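Local coordinates for apoptosis regulator Bcl-2 homolog (Murid herpesvirus 4, PDB 4MI8), which inhibits host cell apoptosis and starvation-induced autophagy, the latter by interacting with host Beclin 1, and so supports latent and chronic infection, at residues T77-D82 and S86-G91; G91-G96 and H122-N127. All blocks are in the same frame, centred on the assembly; numbering follows the deposited sequence.

Interactions 1 and 2 follow each other along helix 86-103, sharing Gly-91, with centres about 8 Å apart. Its first turns pair with the C-terminal part of helix 68-81 in interaction 1; the next turn faces helix 111-126 in interaction 2. Residues 77-82 and 86-91 are neighbours in sequence, whereas 25 residues separate 91-96 from 122-127. The contacts also touch directly: Phe-80 CD2 lies 3.6 Å from Phe-123 CE1, and Leu-79 CD2 packs on the backbone of Phe-92. Helix 86-103 thus links the groove that holds the Beclin 1 BH3 peptide to the aromatic interior of the Bcl-2 fold.

Interaction 1 (T77-D82 and S86-G91); sequences TSLFVD and SGRIVG
A salt bridge backed by apolar packing joins the C-terminal part of helix 68-81 to the start of helix 86-103, lining the groove that holds the BH3 peptide in this Bcl-2 fold. Arg-88 grips Asp-82 end-on: NH1 donates to OD1 at 2.9 Å and NH2 to OD2 at 2.9 Å, both on the syn side of the carboxylate. The two planes are 33° apart, so the fork is twisted rather than flat. NH1 also reaches the backbone carbonyl Leu-79 O at 2.9 Å, from above the carbonyl plane, which holds the guanidinium to the backbone as well as to the carboxylate. A bend at chi2 (-59°) carries the arginine chain past the CD1 methyl of Leu-79. Nearer the root of the arginine, CE1 of the Phe-80 ring comes within 3.4 Å of Arg-88 CB and 3.7 Å of Ile-89 CG1, while the Ile-89 backbone N lies at the ring edge. The bound BH3 peptide adds an acidic side chain at Arg-88 NE and a basic one at Asp-82 OD1, a charge network that would probably keep both residues ionised. The helix segments run nearly antiparallel (168°), their axes 10.0 Å apart. Beyond them, Phe-80 and Ile-89 lean on Leu-129 of a loop, and Val-90 turns to Leu-45 and Phe-49 of helix 33-56.

Interaction 2 (G91-G96 and H122-N127); sequences GFFDVG and HFFIEN
Phe-92 and Phe-93 of helix 86-103 meet Phe-123 and Phe-124 of helix 111-126 in a wholly apolar contact of four buried rings. Phe-92 reaches both partners: its CE2 lies 3.8 Å from CD1 of Phe-123, and its CE1 3.8 Å from CD2 of Phe-124, arriving at the edge of that ring, near its plane. A chi1 of 160° turns CG of Phe-92 away from its own backbone N and sends the ring toward helix 111-126. Its pairing with Phe-123 is oblique, with planes at 37° and centroids 6.0 Å apart. Phe-93 and Phe-124 meet rim to rim instead, CE2 to CE2 at 3.7 Å, neither ring lying over the face of the other.

The axes are 12.4 Å apart and nearly antiparallel (165°), a spacing bridged by the phenylalanine side chains. In the all-helical Bcl-2 fold this contact belongs to the interior around the central helix 86-103. Helix 8-23 adds to the packing: Trp-11 and Ile-15 touch both Phe-93 and Phe-124, and Phe-18 makes an edge-to-face pair with Phe-93. On the side of helix 68-81, the Phe-76 ring meets those of Phe-92 and Phe-123.

Within 122-127 a side-chain hydrogen bond runs from Asn-127 ND2 to Phe-123 O at 3.2 Å. That carbonyl also accepts from Asn-127 N. Asn-127 ND2 also sits over the centre of one face of the Phe-123 ring, 3.3 Å above its plane.

Interaction 1 (T77-D82 and S86-G91)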
loop_
_atom_site.group_PDB
_atom_site.type_symbol
_atom_site.label_atom_id
_atom_site.label_comp_id
_atom_site.label_asym_id
_atom_site.label_seq_id
_atom_site.Cartn_x
_atom_site.Cartn_y
_atom_site.Cartn_z
ATOM N N THR A 77 3.169 2.473 11.440
ATOM C CA THR A 77 3.122 1.837 12.757
ATOM C C THR A 77 1.733 1.962 13.463
ATOM O O THR A 77 1.259 0.964 14.030
ATOM C CB THR A 77 4.356 2.214 13.661
ATOM O OG1 THR A 77 4.594 3.625 13.581
ATOM C CG2 THR A 77 5.666 1.452 13.196
ATOM N N SER A 78 1.066 3.128 13.406
ATOM C CA SER A 78 -0.308 3.213 14.000
ATOM C C SER A 78 -1.275 2.296 13.313
ATOM O O SER A 78 -2.014 1.545 13.961
ATOM C CB SER A 78 -0.897 4.641 14.162
ATOM O OG SER A 78 -0.874 5.429 12.978
ATOM N N LEU A 79 -1.175 2.260 11.986
ATOM C CA LEU A 79 -2.016 1.389 11.205
ATOM C C LEU A 79 -1.918 -0.113 11.633
ATOM O O LEU A 79 -2.874 -0.889 11.406
ATOM C CB LEU A 79 -1.665 1.649 9.733
ATOM C CG LEU A 79 -2.314 0.966 8.578
ATOM C CD1 LEU A 79 -3.789 1.333 8.646
ATOM C CD2 LEU A 79 -1.640 1.442 7.270
ATOM N N PHE A 80 -0.813 -0.549 12.280
ATOM C CA PHE A 80 -0.749 -1.981 12.696
ATOM C C PHE A 80 -0.697 -2.217 14.231
ATOM O O PHE A 80 -0.603 -3.388 14.726
ATOM C CB PHE A 80 0.359 -2.719 11.950
ATOM C CG PHE A 80 0.117 -2.821 10.428
ATOM C CD1 PHE A 80 -0.696 -3.807 9.905
ATOM C CD2 PHE A 80 0.705 -1.926 9.543
ATOM C CE1 PHE A 80 -0.924 -3.916 8.537
ATOM C CE2 PHE A 80 0.507 -2.040 8.154
ATOM C CZ PHE A 80 -0.321 -3.028 7.651
ATOM N N VAL A 81 -0.794 -1.107 14.982
ATOM C CA VAL A 81 -0.642 -1.171 16.463
ATOM C C VAL A 81 -1.635 -2.141 17.024
ATOM O O VAL A 81 -1.260 -3.226 17.496
ATOM C CB VAL A 81 -0.944 0.128 17.198
ATOM C CG1 VAL A 81 -0.237 0.110 18.552
ATOM C CG2 VAL A 81 -0.489 1.330 16.416
ATOM N N ASP A 82 -2.902 -1.748 16.931
ATOM C CA ASP A 82 -3.993 -2.537 17.474
ATOM C C ASP A 82 -4.238 -3.914 16.801
ATOM O O ASP A 82 -4.686 -4.824 17.476
ATOM C CB ASP A 82 -5.269 -1.683 17.521
ATOM C CG ASP A 82 -5.730 -1.256 16.139
ATOM O OD1 ASP A 82 -4.957 -0.602 15.371
ATOM O OD2 ASP A 82 -6.888 -1.603 15.844
ATOM N N SER A 86 -5.469 -8.525 6.741
ATOM C CA SER A 86 -5.162 -8.200 5.361
ATOM C C SER A 86 -5.768 -6.883 4.934
ATOM O O SER A 86 -5.277 -6.270 4.032
ATOM C CB SER A 86 -5.579 -9.338 4.450
ATOM O OG SER A 86 -6.961 -9.563 4.633
ATOM N N GLY A 87 -6.819 -6.440 5.599
ATOM C CA GLY A 87 -7.434 -5.169 5.336
ATOM C C GLY A 87 -6.529 -4.030 5.742
ATOM O O GLY A 87 -6.514 -2.963 5.066
ATOM N N ARG A 88 -5.779 -4.197 6.859
ATOM C CA ARG A 88 -4.769 -3.172 7.233
ATOM C C ARG A 88 -3.650 -3.170 6.213
ATOM O O ARG A 88 -3.137 -2.115 5.741
ATOM C CB ARG A 88 -4.232 -3.396 8.655
ATOM C CG ARG A 88 -5.248 -3.330 9.793
ATOM C CD ARG A 88 -5.952 -1.966 9.847
ATOM N NE ARG A 88 -6.992 -1.997 10.887
ATOM C CZ ARG A 88 -6.753 -1.716 12.180
ATOM N NH1 ARG A 88 -5.520 -1.363 12.586
ATOM N NH2 ARG A 88 -7.741 -1.784 13.075
ATOM N N ILE A 89 -3.214 -4.354 5.839
ATOM C CA ILE A 89 -2.288 -4.403 4.713
ATOM C C ILE A 89 -2.789 -3.705 3.411
ATOM O O ILE A 89 -2.009 -2.975 2.727
ATOM C CB ILE A 89 -1.913 -5.838 4.419
ATOM C CG1 ILE A 89 -1.272 -6.375 5.737
ATOM C CG2 ILE A 89 -0.990 -5.864 3.167
ATOM C CD1 ILE A 89 -0.806 -7.807 5.698
ATOM N N VAL A 90 -4.054 -3.899 3.035
ATOM C CA VAL A 90 -4.479 -3.258 1.829
ATOM C C VAL A 90 -4.424 -1.728 2.016
ATOM O O VAL A 90 -4.031 -1.017 1.149
ATOM C CB VAL A 90 -5.934 -3.648 1.521
ATOM C CG1 VAL A 90 -6.507 -2.751 0.402
ATOM C CG2 VAL A 90 -6.014 -5.141 1.224
ATOM N N GLY A 91 -4.799 -1.228 3.179
ATOM C CA GLY A 91 -4.680 0.210 3.499
ATOM C C GLY A 91 -3.228 0.727 3.363
ATOM O O GLY A 91 -2.996 1.857 2.857
#

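Interaction 2 (G91-G96 and H122-N127)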
loop_
_atom_site.group_PDB
_atom_site.type_symbol
_atom_site.label_atom_id
_atom_site.label_comp_id
_atom_site.label_asym_id
_atom_site.label_seq_id
_atom_site.Cartn_x
_atom_site.Cartn_y
_atom_site.Cartn_z
ATOM N N GLY A 91 -4.799 -1.228 3.179
ATOM C CA GLY A 91 -4.680 0.210 3.499
ATOM C C GLY A 91 -3.228 0.727 3.363
ATOM O O GLY A 91 -2.996 1.857 2.857
ATOM N N PHE A 92 -2.262 -0.074 3.863
ATOM C CA PHE A 92 -0.830 0.198 3.730
ATOM C C PHE A 92 -0.482 0.403 2.225
ATOM O O PHE A 92 0.233 1.363 1.797
ATOM C CB PHE A 92 -0.104 -0.987 4.394
ATOM C CG PHE A 92 1.351 -1.185 3.980
ATOM C CD1 PHE A 92 1.658 -1.953 2.885
ATOM C CD2 PHE A 92 2.409 -0.773 4.834
ATOM C CE1 PHE A 92 2.994 -2.260 2.586
ATOM C CE2 PHE A 92 3.749 -1.048 4.520
ATOM C CZ PHE A 92 4.041 -1.807 3.385
ATOM N N PHE A 93 -0.959 -0.509 1.406
ATOM C CA PHE A 93 -0.637 -0.356 -0.002
ATOM C C PHE A 93 -1.339 0.833 -0.580
ATOM O O PHE A 93 -0.826 1.415 -1.532
ATOM C CB PHE A 93 -0.978 -1.639 -0.794
ATOM C CG PHE A 93 0.116 -2.694 -0.724
ATOM C CD1 PHE A 93 1.331 -2.499 -1.415
ATOM C CD2 PHE A 93 -0.042 -3.873 0.081
ATOM C CE1 PHE A 93 2.344 -3.451 -1.315
ATOM C CE2 PHE A 93 1.031 -4.837 0.196
ATOM C CZ PHE A 93 2.194 -4.633 -0.484
ATOM N N ASP A 94 -2.538 1.178 -0.098
ATOM C CA ASP A 94 -3.274 2.318 -0.748
ATOM C C ASP A 94 -2.621 3.584 -0.336
ATOM O O ASP A 94 -2.668 4.605 -1.064
ATOM C CB ASP A 94 -4.722 2.395 -0.246
ATOM C CG ASP A 94 -5.574 3.324 -1.079
ATOM O OD1 ASP A 94 -5.300 3.454 -2.307
ATOM O OD2 ASP A 94 -6.571 3.913 -0.555
ATOM N N VAL A 95 -2.084 3.607 0.898
ATOM C CA VAL A 95 -1.258 4.802 1.246
ATOM C C VAL A 95 -0.075 4.969 0.295
ATOM O O VAL A 95 0.174 6.094 -0.251
ATOM C CB VAL A 95 -0.796 4.778 2.701
ATOM C CG1 VAL A 95 0.293 5.828 2.901
ATOM C CG2 VAL A 95 -2.057 4.881 3.625
ATOM N N GLY A 96 0.647 3.866 0.044
ATOM C CA GLY A 96 1.796 3.926 -0.910
ATOM C C GLY A 96 1.308 4.295 -2.322
ATOM O O GLY A 96 2.012 5.001 -3.054
ATOM N N HIS A 122 10.793 -2.218 3.837
ATOM C CA HIS A 122 11.426 -2.423 5.125
ATOM C C HIS A 122 10.412 -2.623 6.214
ATOM O O HIS A 122 10.696 -3.282 7.238
ATOM C CB HIS A 122 12.335 -1.248 5.466
ATOM C CG HIS A 122 13.527 -1.114 4.549
ATOM N ND1 HIS A 122 14.179 0.050 4.376
ATOM C CD2 HIS A 122 14.173 -2.050 3.745
ATOM C CE1 HIS A 122 15.191 -0.128 3.507
ATOM N NE2 HIS A 122 15.188 -1.415 3.122
ATOM N N PHE A 123 9.223 -2.064 6.020
ATOM C CA PHE A 123 8.186 -2.170 6.977
ATOM C C PHE A 123 7.447 -3.471 6.763
ATOM O O PHE A 123 7.171 -4.176 7.725
ATOM C CB PHE A 123 7.251 -0.957 6.900
ATOM C CG PHE A 123 6.232 -0.947 7.983
ATOM C CD1 PHE A 123 5.166 -1.852 7.943
ATOM C CD2 PHE A 123 6.376 -0.097 9.107
ATOM C CE1 PHE A 123 4.218 -1.915 8.971
ATOM C CE2 PHE A 123 5.411 -0.125 10.117
ATOM C CZ PHE A 123 4.322 -1.027 10.053
ATOM N N PHE A 124 7.098 -3.783 5.499
ATOM C CA PHE A 124 6.355 -5.014 5.222
ATOM C C PHE A 124 7.166 -6.189 5.817
ATOM O O PHE A 124 6.626 -7.032 6.546
ATOM C CB PHE A 124 6.216 -5.177 3.711
ATOM C CG PHE A 124 5.299 -6.267 3.291
ATOM C CD1 PHE A 124 5.719 -7.581 3.218
ATOM C CD2 PHE A 124 3.978 -5.947 2.921
ATOM C CE1 PHE A 124 4.861 -8.582 2.787
ATOM C CE2 PHE A 124 3.106 -6.915 2.508
ATOM C CZ PHE A 124 3.540 -8.225 2.415
ATOM N N ILE A 125 8.448 -6.253 5.482
ATOM C CA ILE A 125 9.277 -7.356 5.982
ATOM C C ILE A 125 9.545 -7.304 7.493
ATOM O O ILE A 125 9.204 -8.262 8.177
ATOM C CB ILE A 125 10.558 -7.569 5.170
ATOM C CG1 ILE A 125 10.179 -7.810 3.691
ATOM C CG2 ILE A 125 11.317 -8.760 5.739
ATOM C CD1 ILE A 125 11.334 -7.957 2.731
ATOM N N GLU A 126 10.080 -6.197 8.009
ATOM C CA GLU A 126 10.396 -6.112 9.440
ATOM C C GLU A 126 9.171 -6.453 10.275
ATOM O O GLU A 126 9.314 -7.090 11.308
ATOM C CB GLU A 126 11.003 -4.764 9.832
ATOM C CG GLU A 126 12.528 -4.734 9.690
ATOM C CD GLU A 126 13.073 -3.541 8.868
ATOM O OE1 GLU A 126 12.665 -2.387 9.152
ATOM O OE2 GLU A 126 13.925 -3.734 7.934
ATOM N N ASN A 127 7.969 -6.110 9.797
ATOM C CA ASN A 127 6.740 -6.445 10.522
ATOM C C ASN A 127 6.143 -7.779 10.163
ATOM O O ASN A 127 5.073 -8.130 10.634
ATOM C CB ASN A 127 5.683 -5.328 10.435
ATOM C CG ASN A 127 6.065 -4.123 11.277
ATOM O OD1 ASN A 127 5.603 -3.981 12.433
ATOM N ND2 ASN A 127 6.988 -3.293 10.755
#